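Local structure of berberine bridge enzyme-like protein (Arabidopsis thaliana, 5D79) at residues F58-S63 against V79-P84; T254-Q259 against D282-R287; R134-D139 against G145-G150. The protein is a secreted plant flavoprotein oxidoreductase of the berberine bridge enzyme-like family that uses FAD and takes part in adaptation to salt stress. One frame throughout, in Å; residues are numbered along the deposited sequence.

Each contact involves a different sheet of the chain, and no secondary structure element is shared. Interactions 1 and 2 are buried, apolar and without hydrogen bonds between their segments; they sit on opposite sides of the chain's centre, about 40 Å apart between centres. Interaction 1 lays a short helix on a strand by aliphatic branches alone, whereas interaction 2 joins two strands of one sheet through a single phenyl ring. Interaction 3 is the polar one: adjacent strands of a partly exposed hairpin held by backbone bonds and one glutamine amide, which also makes weak bonds to a phosphate ion, with its inner end at the adenine of FAD. Interactions 1 and 3 approach to about 7 Å between nearest atoms without touching.

Interaction 1. Residues F58-S63 against V79-P84; sequences FSILDS and VSIITP
No flat group enters the contact where Ile60 and Leu61 of helix 58-63 meet Ile81 and Thr83; it is made by methyl and methylene groups. Ile81 touches the helix with two of its carbons. Its CG1 stands anti to the carbonyl carbon (chi1 -58°) and the chain then runs on extended, which drives CD1 up against the helix backbone, 3.5 Å from Leu61 CB. That is tight for two carbons, and the two side chains meet at about a right angle. The second branch, Ile81 CG2, meets Ile60 CG2 at 3.9 Å, and the same Ile60 methyl also lies 4.1 Å from Thr83 CG2. Branching at CB thus lets Ile81 serve two helix residues at once, while Thr83 offers its methyl here and its OG1 makes a weak hydrogen bond with His50. On the other face of strand 80-82, Ile82 packs on Val93 and Leu35 of helices 87-100 and 29-36, and Ile81 and Ile82 are hydrogen-bonded through their backbones to neighbouring strands. Helices on both faces of a mixed sheet make this the alpha/beta layering of the FAD-binding domain of the PCMH type.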
loop_
_atom_site.group_PDB
_atom_site.type_symbol
_atom_site.label_atom_id
_atom_site.label_comp_id
_atom_site.label_asym_id
_atom_site.label_seq_id
_atom_site.Cartn_x
_atom_site.Cartn_y
_atom_site.Cartn_z
ATOM N N PHE A 58 19.622 8.011 14.885
ATOM C CA PHE A 58 18.238 7.851 15.325
ATOM C C PHE A 58 17.308 8.740 14.513
ATOM O O PHE A 58 16.126 8.440 14.367
ATOM C CB PHE A 58 18.117 8.147 16.816
ATOM C CG PHE A 58 18.880 7.183 17.667
ATOM C CD1 PHE A 58 20.237 7.371 17.902
ATOM C CD2 PHE A 58 18.255 6.065 18.203
ATOM C CE1 PHE A 58 20.948 6.472 18.671
ATOM C CE2 PHE A 58 18.961 5.164 18.979
ATOM C CZ PHE A 58 20.308 5.366 19.213
ATOM N N SER A 59 17.872 9.815 13.967
ATOM C CA SER A 59 17.156 10.752 13.107
ATOM C C SER A 59 16.875 10.157 11.736
ATOM O O SER A 59 15.777 10.304 11.196
ATOM C CB SER A 59 17.964 12.029 12.934
ATOM O OG SER A 59 19.105 11.763 12.134
ATOM N N ILE A 60 17.891 9.513 11.164
ATOM C CA ILE A 60 17.748 8.828 9.881
ATOM C C ILE A 60 16.733 7.689 10.001
ATOM O O ILE A 60 15.905 7.485 9.111
ATOM C CB ILE A 60 19.103 8.277 9.374
ATOM C CG1 ILE A 60 20.015 9.424 8.931
ATOM C CG2 ILE A 60 18.899 7.322 8.215
ATOM C CD1 ILE A 60 19.636 10.004 7.578
ATOM N N LEU A 61 16.787 6.966 11.116
ATOM C CA LEU A 61 15.862 5.864 11.365
ATOM C C LEU A 61 14.445 6.356 11.632
ATOM O O LEU A 61 13.476 5.774 11.139
ATOM C CB LEU A 61 16.332 5.020 12.551
ATOM C CG LEU A 61 15.420 3.849 12.928
ATOM C CD1 LEU A 61 15.337 2.842 11.786
ATOM C CD2 LEU A 61 15.890 3.184 14.223
ATOM N N ASP A 62 14.331 7.418 12.427
ATOM C CA ASP A 62 13.031 7.916 12.853
ATOM C C ASP A 62 12.301 8.608 11.713
ATOM O O ASP A 62 11.069 8.632 11.687
ATOM C CB ASP A 62 13.182 8.891 14.027
ATOM C CG ASP A 62 12.408 8.459 15.260
ATOM O OD1 ASP A 62 11.156 8.488 15.224
ATOM O OD2 ASP A 62 13.058 8.118 16.275
ATOM N N SER A 63 13.063 9.157 10.769
ATOM C CA SER A 63 12.517 10.091 9.775
ATOM C C SER A 63 11.387 9.536 8.897
ATOM O O SER A 63 10.385 10.220 8.670
ATOM C CB SER A 63 13.643 10.615 8.873
ATOM O OG SER A 63 14.757 9.744 8.871
ATOM N N VAL A 79 21.496 -2.318 13.810
ATOM C CA VAL A 79 22.851 -2.026 14.249
ATOM C C VAL A 79 23.547 -1.144 13.191
ATOM O O VAL A 79 24.619 -0.566 13.433
ATOM C CB VAL A 79 23.619 -3.342 14.523
ATOM C CG1 VAL A 79 23.880 -4.086 13.227
ATOM C CG2 VAL A 79 24.888 -3.090 15.302
ATOM N N SER A 80 22.903 -1.016 12.029
ATOM C CA SER A 80 23.360 -0.090 10.991
ATOM C C SER A 80 22.260 0.272 9.972
ATOM O O SER A 80 21.368 -0.533 9.676
ATOM C CB SER A 80 24.591 -0.662 10.260
ATOM O OG SER A 80 24.357 -1.955 9.729
ATOM N N ILE A 81 22.333 1.507 9.469
ATOM C CA ILE A 81 21.508 1.968 8.358
ATOM C C ILE A 81 22.411 2.456 7.241
ATOM O O ILE A 81 23.352 3.191 7.482
ATOM C CB ILE A 81 20.560 3.111 8.772
ATOM C CG1 ILE A 81 19.642 2.665 9.913
ATOM C CG2 ILE A 81 19.746 3.606 7.578
ATOM C CD1 ILE A 81 18.912 3.809 10.582
ATOM N N ILE A 82 22.129 2.042 6.017
ATOM C CA ILE A 82 22.881 2.513 4.866
ATOM C C ILE A 82 21.933 3.260 3.919
ATOM O O ILE A 82 20.873 2.745 3.548
ATOM C CB ILE A 82 23.584 1.344 4.120
ATOM C CG1 ILE A 82 24.406 0.482 5.089
ATOM C CG2 ILE A 82 24.476 1.867 3.014
ATOM C CD1 ILE A 82 23.665 -0.744 5.639
ATOM N N THR A 83 22.301 4.490 3.564
ATOM C CA THR A 83 21.528 5.290 2.613
ATOM C C THR A 83 22.294 5.385 1.294
ATOM O O THR A 83 22.987 6.372 1.046
ATOM C CB THR A 83 21.206 6.737 3.151
ATOM O OG1 THR A 83 22.405 7.521 3.281
ATOM C CG2 THR A 83 20.494 6.678 4.493
ATOM N N PRO A 84 22.166 4.353 0.440
ATOM C CA PRO A 84 22.886 4.281 -0.839
ATOM C C PRO A 84 22.611 5.486 -1.744
ATOM O O PRO A 84 21.529 6.066 -1.665
ATOM C CB PRO A 84 22.345 2.993 -1.469
ATOM C CG PRO A 84 21.005 2.776 -0.797
ATOM C CD PRO A 84 21.207 3.244 0.595
#

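Interaction 2. Residues T254-Q259 against D282-R287; sequences TVFKVQ and DDLFIR
A split beta-alpha-beta unit brings Phe256 against Leu284 and Ile286. Strands 253-260 and 284-292 run nearly parallel, their short segments inclined by 26° and 9.2 Å apart at the closest, because strand 298-306 lies between them in the sheet and helix 263-276 connects them along the chain. No backbone bond can span that gap, and one phenyl ring does so instead. CG of Phe256 sits between the backbone N and the carbonyl carbon (chi1 65°), a rotation that swings the ring across the middle strand. The backbone partner of Phe256 in that strand is Gly304, whose lack of a side chain probably helps the ring to pass.

The far end of the ring then meets two methyl groups. Ile286 CG2 approaches the edge, close to the ring plane, 3.8 Å from CZ of Phe256. Leu284 CD1 comes in obliquely, 3.9 Å from Phe256 CE1, and the leucine and phenylalanine side chains cross at about a right angle. A long, flat and rigid residue suits the reach, while the branched aliphatics supply methyls that fit round its rim. Leu313 of helix 310-320 touches both Phe256 and Leu284, and the carbonyl O of Ile286 accepts a hydrogen bond from Trp273 NE1 of the connecting helix.

Alternation along the strand sends the neighbours of Ile286 to the other face. There CZ of Phe285 lies 3.7 Å above the guanidinium plane of Arg287, toward its rim, and the two side chains touch the loop residues Thr190 and Tyr188. Helices 263-276 and 310-320 set against a seven-stranded antiparallel sheet are the arrangement of a two-layer alpha/beta fold.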
loop_
_atom_site.group_PDB
_atom_site.type_symbol
_atom_site.label_atom_id
_atom_site.label_comp_id
_atom_site.label_asym_id
_atom_site.label_seq_id
_atom_site.Cartn_x
_atom_site.Cartn_y
_atom_site.Cartn_z
ATOM N N THR A 254 -14.064 14.871 -13.009
ATOM C CA THR A 254 -15.056 15.323 -12.046
ATOM C C THR A 254 -14.964 14.541 -10.747
ATOM O O THR A 254 -15.079 13.310 -10.755
ATOM C CB THR A 254 -16.493 15.185 -12.606
ATOM O OG1 THR A 254 -16.602 15.874 -13.856
ATOM C CG2 THR A 254 -17.500 15.768 -11.641
ATOM N N VAL A 255 -14.769 15.258 -9.637
ATOM C CA VAL A 255 -14.919 14.668 -8.306
ATOM C C VAL A 255 -16.267 15.063 -7.675
ATOM O O VAL A 255 -16.905 16.027 -8.097
ATOM C CB VAL A 255 -13.770 15.069 -7.349
ATOM C CG1 VAL A 255 -12.425 14.622 -7.912
ATOM C CG2 VAL A 255 -13.793 16.582 -7.048
ATOM N N PHE A 256 -16.694 14.300 -6.669
ATOM C CA PHE A 256 -17.943 14.572 -5.950
ATOM C C PHE A 256 -17.921 14.051 -4.512
ATOM O O PHE A 256 -17.221 13.095 -4.180
ATOM C CB PHE A 256 -19.143 13.972 -6.696
ATOM C CG PHE A 256 -19.136 12.457 -6.781
ATOM C CD1 PHE A 256 -18.504 11.809 -7.835
ATOM C CD2 PHE A 256 -19.791 11.683 -5.822
ATOM C CE1 PHE A 256 -18.513 10.436 -7.917
ATOM C CE2 PHE A 256 -19.803 10.307 -5.904
ATOM C CZ PHE A 256 -19.163 9.682 -6.949
ATOM N N LYS A 257 -18.698 14.693 -3.656
ATOM C CA LYS A 257 -18.781 14.283 -2.271
ATOM C C LYS A 257 -20.224 14.414 -1.842
ATOM O O LYS A 257 -20.882 15.413 -2.137
ATOM C CB LYS A 257 -17.857 15.131 -1.393
ATOM C CG LYS A 257 -17.840 14.751 0.081
ATOM C CD LYS A 257 -16.754 15.510 0.843
ATOM C CE LYS A 257 -15.358 15.162 0.307
ATOM N NZ LYS A 257 -14.227 15.929 0.933
ATOM N N VAL A 258 -20.729 13.380 -1.183
ATOM C CA VAL A 258 -22.043 13.438 -0.570
ATOM C C VAL A 258 -21.933 12.916 0.855
ATOM O O VAL A 258 -21.345 11.869 1.096
ATOM C CB VAL A 258 -23.082 12.629 -1.359
ATOM C CG1 VAL A 258 -24.354 12.447 -0.540
ATOM C CG2 VAL A 258 -23.381 13.308 -2.688
ATOM N N GLN A 259 -22.483 13.668 1.797
ATOM C CA GLN A 259 -22.427 13.308 3.200
ATOM C C GLN A 259 -23.808 12.881 3.699
ATOM O O GLN A 259 -24.815 13.510 3.388
ATOM C CB GLN A 259 -21.894 14.485 4.026
ATOM C CG GLN A 259 -21.578 14.139 5.457
ATOM C CD GLN A 259 -21.979 15.234 6.418
ATOM O OE1 GLN A 259 -22.867 16.035 6.126
ATOM N NE2 GLN A 259 -21.327 15.276 7.573
ATOM N N ASP A 282 -16.345 1.898 -16.070
ATOM C CA ASP A 282 -14.962 1.940 -15.606
ATOM C C ASP A 282 -14.538 3.347 -15.225
ATOM O O ASP A 282 -13.642 3.532 -14.404
ATOM C CB ASP A 282 -14.012 1.413 -16.684
ATOM C CG ASP A 282 -14.089 -0.081 -16.859
ATOM O OD1 ASP A 282 -14.924 -0.719 -16.187
ATOM O OD2 ASP A 282 -13.325 -0.620 -17.691
ATOM N N ASP A 283 -15.175 4.331 -15.849
ATOM C CA ASP A 283 -14.867 5.745 -15.621
ATOM C C ASP A 283 -15.318 6.266 -14.244
ATOM O O ASP A 283 -14.822 7.282 -13.779
ATOM C CB ASP A 283 -15.500 6.602 -16.731
ATOM C CG ASP A 283 -14.788 6.458 -18.070
ATOM O OD1 ASP A 283 -13.569 6.184 -18.069
ATOM O OD2 ASP A 283 -15.445 6.623 -19.123
ATOM N N LEU A 284 -16.239 5.554 -13.601
ATOM C CA LEU A 284 -16.811 5.981 -12.325
ATOM C C LEU A 284 -16.284 5.203 -11.114
ATOM O O LEU A 284 -16.474 3.995 -11.000
ATOM C CB LEU A 284 -18.344 5.874 -12.364
ATOM C CG LEU A 284 -19.102 6.334 -11.112
ATOM C CD1 LEU A 284 -18.672 7.740 -10.720
ATOM C CD2 LEU A 284 -20.609 6.300 -11.348
ATOM N N PHE A 285 -15.648 5.934 -10.208
ATOM C CA PHE A 285 -15.127 5.411 -8.957
ATOM C C PHE A 285 -15.950 5.955 -7.808
ATOM O O PHE A 285 -15.991 7.161 -7.620
ATOM C CB PHE A 285 -13.655 5.810 -8.783
ATOM C CG PHE A 285 -13.061 5.423 -7.449
ATOM C CD1 PHE A 285 -12.555 4.152 -7.240
ATOM C CD2 PHE A 285 -13.003 6.340 -6.404
ATOM C CE1 PHE A 285 -12.005 3.801 -6.012
ATOM C CE2 PHE A 285 -12.450 5.992 -5.177
ATOM C CZ PHE A 285 -11.950 4.723 -4.986
ATOM N N ILE A 286 -16.602 5.078 -7.046
ATOM C CA ILE A 286 -17.399 5.504 -5.896
ATOM C C ILE A 286 -17.018 4.762 -4.606
ATOM O O ILE A 286 -17.328 3.578 -4.432
ATOM C CB ILE A 286 -18.922 5.302 -6.132
ATOM C CG1 ILE A 286 -19.283 5.357 -7.608
ATOM C CG2 ILE A 286 -19.745 6.327 -5.349
ATOM C CD1 ILE A 286 -20.694 4.937 -7.841
ATOM N N ARG A 287 -16.377 5.482 -3.700
ATOM C CA ARG A 287 -15.949 4.951 -2.406
ATOM C C ARG A 287 -16.891 5.365 -1.256
ATOM O O ARG A 287 -17.469 6.450 -1.259
ATOM C CB ARG A 287 -14.509 5.408 -2.117
ATOM C CG ARG A 287 -14.125 5.470 -0.631
ATOM C CD ARG A 287 -12.620 5.662 -0.413
ATOM N NE ARG A 287 -11.843 4.550 -0.971
ATOM C CZ ARG A 287 -10.519 4.557 -1.097
ATOM N NH1 ARG A 287 -9.824 5.620 -0.698
ATOM N NH2 ARG A 287 -9.890 3.517 -1.622
#

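Interaction 3. Residues R134-D139 against G145-G150; sequences RSISLD and GWVQTG. With FAD (flavin-adenine dinucleotide), chain E; PO4 (phosphate ion), chain D.
A beta hairpin of the FAD-binding domain, strands 136-139 and 144-148, pairs Ser137 with Trp146 and leads at its inner end to the flavin cofactor's adenine. Ser137 and Trp146 form the hydrogen-bonded antiparallel pair: Ser137 N donates to Trp146 O at 3.0 Å, and Trp146 N donates back to Ser137 O. The flanking pairs, Ile136 with Val147 and Leu138 with Gly145, are non-hydrogen-bonded pairs. At the latter, glycine lets the strands close up until CA of Gly145 is 3.7 Å from CA of Leu138, and the leucine's CD2 lies against that bare CA. Ile136 and Val147 stand side by side, pointing the same way, and Leu138 joins them in packing on helix 153-163.

Beyond Val147 a side chain supplies half of the next pair of bonds. Gln148 N binds Ser135 O nearly straight (171° at the hydrogen), but the returning bond, from Ser135 N, goes to Gln148 OE1 at 3.2 Å, its donor tilted 33° from the carbonyl plane. With CG anti to the carbonyl carbon (chi1 -63°), the extended glutamine chain carries OE1 there. An amide suits this place because its two ends differ: while OE1 is held by the hairpin, NE2 makes two weak hydrogen bonds to O3 and O4 of a phosphate ion, probably from the crystallisation liquor. Trp146 borders the same ion, its CB 3.3 Å from phosphate O1. The indole also touches strands 202-208 and 238-248, on the face opposite Ile136 and Val147.

Thr149 turns away from the partner segment toward the FAD pocket. Its OG1, hydrogen-bonded to Ile239 O, stays with the neighbouring strand, and CB of Thr149 comes to 3.5 Å from N6A of FAD, the exocyclic nitrogen of the adenine.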
loop_
_atom_site.group_PDB
_atom_site.type_symbol
_atom_site.label_atom_id
_atom_site.label_comp_id
_atom_site.label_asym_id
_atom_site.label_seq_id
_atom_site.Cartn_x
_atom_site.Cartn_y
_atom_site.Cartn_z
ATOM N N ARG A 134 15.652 8.475 -5.611
ATOM C CA ARG A 134 14.259 8.805 -5.872
ATOM C C ARG A 134 14.096 9.594 -7.163
ATOM O O ARG A 134 13.138 10.359 -7.321
ATOM C CB ARG A 134 13.671 9.592 -4.698
ATOM C CG ARG A 134 14.406 10.860 -4.349
ATOM C CD ARG A 134 13.736 11.538 -3.176
ATOM N NE ARG A 134 14.705 12.120 -2.258
ATOM C CZ ARG A 134 14.397 12.957 -1.272
ATOM N NH1 ARG A 134 15.352 13.429 -0.481
ATOM N NH2 ARG A 134 13.136 13.329 -1.086
ATOM N N SER A 135 15.029 9.400 -8.086
ATOM C CA SER A 135 15.024 10.140 -9.341
ATOM C C SER A 135 13.897 9.678 -10.256
ATOM O O SER A 135 13.709 8.477 -10.459
ATOM C CB SER A 135 16.370 9.996 -10.048
ATOM O OG SER A 135 17.413 10.568 -9.274
ATOM N N ILE A 136 13.155 10.636 -10.807
ATOM C CA ILE A 136 12.039 10.336 -11.691
ATOM C C ILE A 136 12.229 10.969 -13.057
ATOM O O ILE A 136 12.232 12.182 -13.203
ATOM C CB ILE A 136 10.693 10.816 -11.101
ATOM C CG1 ILE A 136 10.450 10.160 -9.736
ATOM C CG2 ILE A 136 9.545 10.492 -12.060
ATOM C CD1 ILE A 136 9.357 10.794 -8.911
ATOM N N SER A 137 12.373 10.136 -14.069
ATOM C CA SER A 137 12.538 10.640 -15.410
ATOM C C SER A 137 11.457 10.073 -16.323
ATOM O O SER A 137 11.462 8.879 -16.666
ATOM C CB SER A 137 13.930 10.298 -15.923
ATOM O OG SER A 137 14.897 10.539 -14.919
ATOM N N LEU A 138 10.519 10.935 -16.702
ATOM C CA LEU A 138 9.425 10.553 -17.578
ATOM C C LEU A 138 9.749 10.833 -19.038
ATOM O O LEU A 138 10.599 11.664 -19.354
ATOM C CB LEU A 138 8.153 11.298 -17.186
ATOM C CG LEU A 138 7.870 11.314 -15.688
ATOM C CD1 LEU A 138 6.645 12.174 -15.402
ATOM C CD2 LEU A 138 7.691 9.893 -15.175
ATOM N N ASP A 139 9.058 10.132 -19.923
ATOM C CA ASP A 139 9.101 10.408 -21.353
ATOM C C ASP A 139 7.662 10.654 -21.785
ATOM O O ASP A 139 6.988 9.735 -22.252
ATOM C CB ASP A 139 9.738 9.233 -22.115
ATOM C CG ASP A 139 9.734 9.417 -23.641
ATOM O OD1 ASP A 139 9.002 10.277 -24.175
ATOM O OD2 ASP A 139 10.464 8.661 -24.318
ATOM N N GLY A 145 8.164 6.198 -18.066
ATOM C CA GLY A 145 9.113 6.890 -17.225
ATOM C C GLY A 145 9.813 5.903 -16.336
ATOM O O GLY A 145 9.258 4.867 -15.997
ATOM N N TRP A 146 11.038 6.207 -15.956
ATOM C CA TRP A 146 11.680 5.391 -14.944
ATOM C C TRP A 146 11.516 6.057 -13.584
ATOM O O TRP A 146 11.630 7.278 -13.447
ATOM C CB TRP A 146 13.148 5.160 -15.279
ATOM C CG TRP A 146 13.343 4.063 -16.273
ATOM C CD1 TRP A 146 13.418 4.186 -17.637
ATOM C CD2 TRP A 146 13.481 2.667 -15.990
ATOM N NE1 TRP A 146 13.600 2.951 -18.219
ATOM C CE2 TRP A 146 13.639 1.999 -17.230
ATOM C CE3 TRP A 146 13.483 1.911 -14.808
ATOM C CZ2 TRP A 146 13.801 0.610 -17.318
ATOM C CZ3 TRP A 146 13.645 0.532 -14.899
ATOM C CH2 TRP A 146 13.801 -0.101 -16.145
ATOM N N VAL A 147 11.201 5.253 -12.579
ATOM C CA VAL A 147 10.973 5.786 -11.249
ATOM C C VAL A 147 11.773 5.002 -10.229
ATOM O O VAL A 147 11.437 3.858 -9.926
ATOM C CB VAL A 147 9.481 5.737 -10.859
ATOM C CG1 VAL A 147 9.227 6.616 -9.616
ATOM C CG2 VAL A 147 8.608 6.163 -12.033
ATOM N N GLN A 148 12.830 5.620 -9.709
ATOM C CA GLN A 148 13.640 5.007 -8.668
ATOM C C GLN A 148 12.810 4.777 -7.414
ATOM O O GLN A 148 12.005 5.624 -7.020
ATOM C CB GLN A 148 14.855 5.867 -8.345
ATOM C CG GLN A 148 15.811 6.041 -9.502
ATOM C CD GLN A 148 17.198 6.453 -9.038
ATOM O OE1 GLN A 148 17.339 7.222 -8.101
ATOM N NE2 GLN A 148 18.224 5.921 -9.684
ATOM N N THR A 149 13.026 3.629 -6.784
ATOM C CA THR A 149 12.145 3.129 -5.729
ATOM C C THR A 149 12.135 3.930 -4.419
ATOM O O THR A 149 11.318 3.661 -3.532
ATOM C CB THR A 149 12.510 1.676 -5.399
ATOM O OG1 THR A 149 13.933 1.570 -5.275
ATOM C CG2 THR A 149 12.016 0.749 -6.511
ATOM N N GLY A 150 13.035 4.903 -4.289
ATOM C CA GLY A 150 13.058 5.752 -3.113
ATOM C C GLY A 150 12.037 6.869 -3.211
ATOM O O GLY A 150 11.800 7.591 -2.240
HETATM P PA FAD E . 8.052 0.577 3.252
HETATM O O1A FAD E . 7.877 0.328 4.729
HETATM O O2A FAD E . 9.294 1.376 2.933
HETATM O O5B FAD E . 8.026 -0.832 2.461
HETATM C C5B FAD E . 7.038 -1.815 2.738
HETATM C C4B FAD E . 7.483 -3.229 2.341
HETATM O O4B FAD E . 8.022 -3.200 1.031
HETATM C C3B FAD E . 8.567 -3.752 3.272
HETATM O O3B FAD E . 8.430 -5.140 3.486
HETATM C C2B FAD E . 9.845 -3.436 2.515
HETATM O O2B FAD E . 10.901 -4.323 2.838
HETATM C C1B FAD E . 9.404 -3.511 1.056
HETATM N N9A FAD E . 10.154 -2.622 0.142
HETATM C C8A FAD E . 10.173 -1.245 0.097
HETATM N N7A FAD E . 10.988 -0.861 -0.920
HETATM C C5A FAD E . 11.486 -1.965 -1.525
HETATM C C6A FAD E . 12.355 -2.163 -2.598
HETATM N N6A FAD E . 12.682 -1.159 -3.403
HETATM N N1A FAD E . 12.679 -3.447 -2.988
HETATM C C2A FAD E . 12.142 -4.528 -2.325
HETATM N N3A FAD E . 11.286 -4.326 -1.260
HETATM C C4A FAD E . 10.962 -3.073 -0.866
HETATM N N1 FAD E . -1.954 1.088 -0.094
HETATM C C2 FAD E . -2.889 1.058 -1.115
HETATM O O2 FAD E . -2.693 0.372 -2.125
HETATM N N3 FAD E . -4.043 1.825 -1.004
HETATM C C4 FAD E . -4.278 2.614 0.110
HETATM O O4 FAD E . -5.254 3.365 0.122
HETATM C C4X FAD E . -3.322 2.657 1.127
HETATM N N5 FAD E . -3.454 3.533 2.193
HETATM C C5X FAD E . -2.362 3.779 3.013
HETATM C C6 FAD E . -2.370 4.825 3.933
HETATM C C7 FAD E . -1.266 5.055 4.758
HETATM C C7M FAD E . -1.291 6.176 5.752
HETATM C C8 FAD E . -0.122 4.263 4.631
HETATM C C8M FAD E . 1.068 4.472 5.521
HETATM C C9 FAD E . -0.115 3.218 3.715
HETATM C C9A FAD E . -1.247 2.941 2.942
HETATM N N10 FAD E . -1.259 1.878 2.052
HETATM C C10 FAD E . -2.146 1.908 0.995
HETATM C "C1'" FAD E . -0.272 0.760 2.190
HETATM C "C2'" FAD E . 1.011 0.981 1.412
HETATM O "O2'" FAD E . 0.725 0.952 0.031
HETATM C "C3'" FAD E . 1.983 -0.125 1.804
HETATM O "O3'" FAD E . 2.319 0.039 3.165
HETATM C "C4'" FAD E . 3.267 -0.064 1.014
HETATM O "O4'" FAD E . 3.878 -1.328 1.002
HETATM C "C5'" FAD E . 4.233 0.876 1.700
HETATM O "O5'" FAD E . 5.270 1.194 0.802
HETATM P P FAD E . 6.466 2.110 1.350
HETATM O O1P FAD E . 7.607 2.104 0.368
HETATM O O2P FAD E . 5.989 3.515 1.623
HETATM O O3P FAD E . 6.737 1.365 2.755
HETATM P P PO4 D . 16.961 4.389 -13.010
HETATM O O1 PO4 D . 15.459 4.286 -13.101
HETATM O O2 PO4 D . 17.547 3.976 -14.342
HETATM O O3 PO4 D . 17.342 5.809 -12.678
HETATM O O4 PO4 D . 17.472 3.484 -11.916
#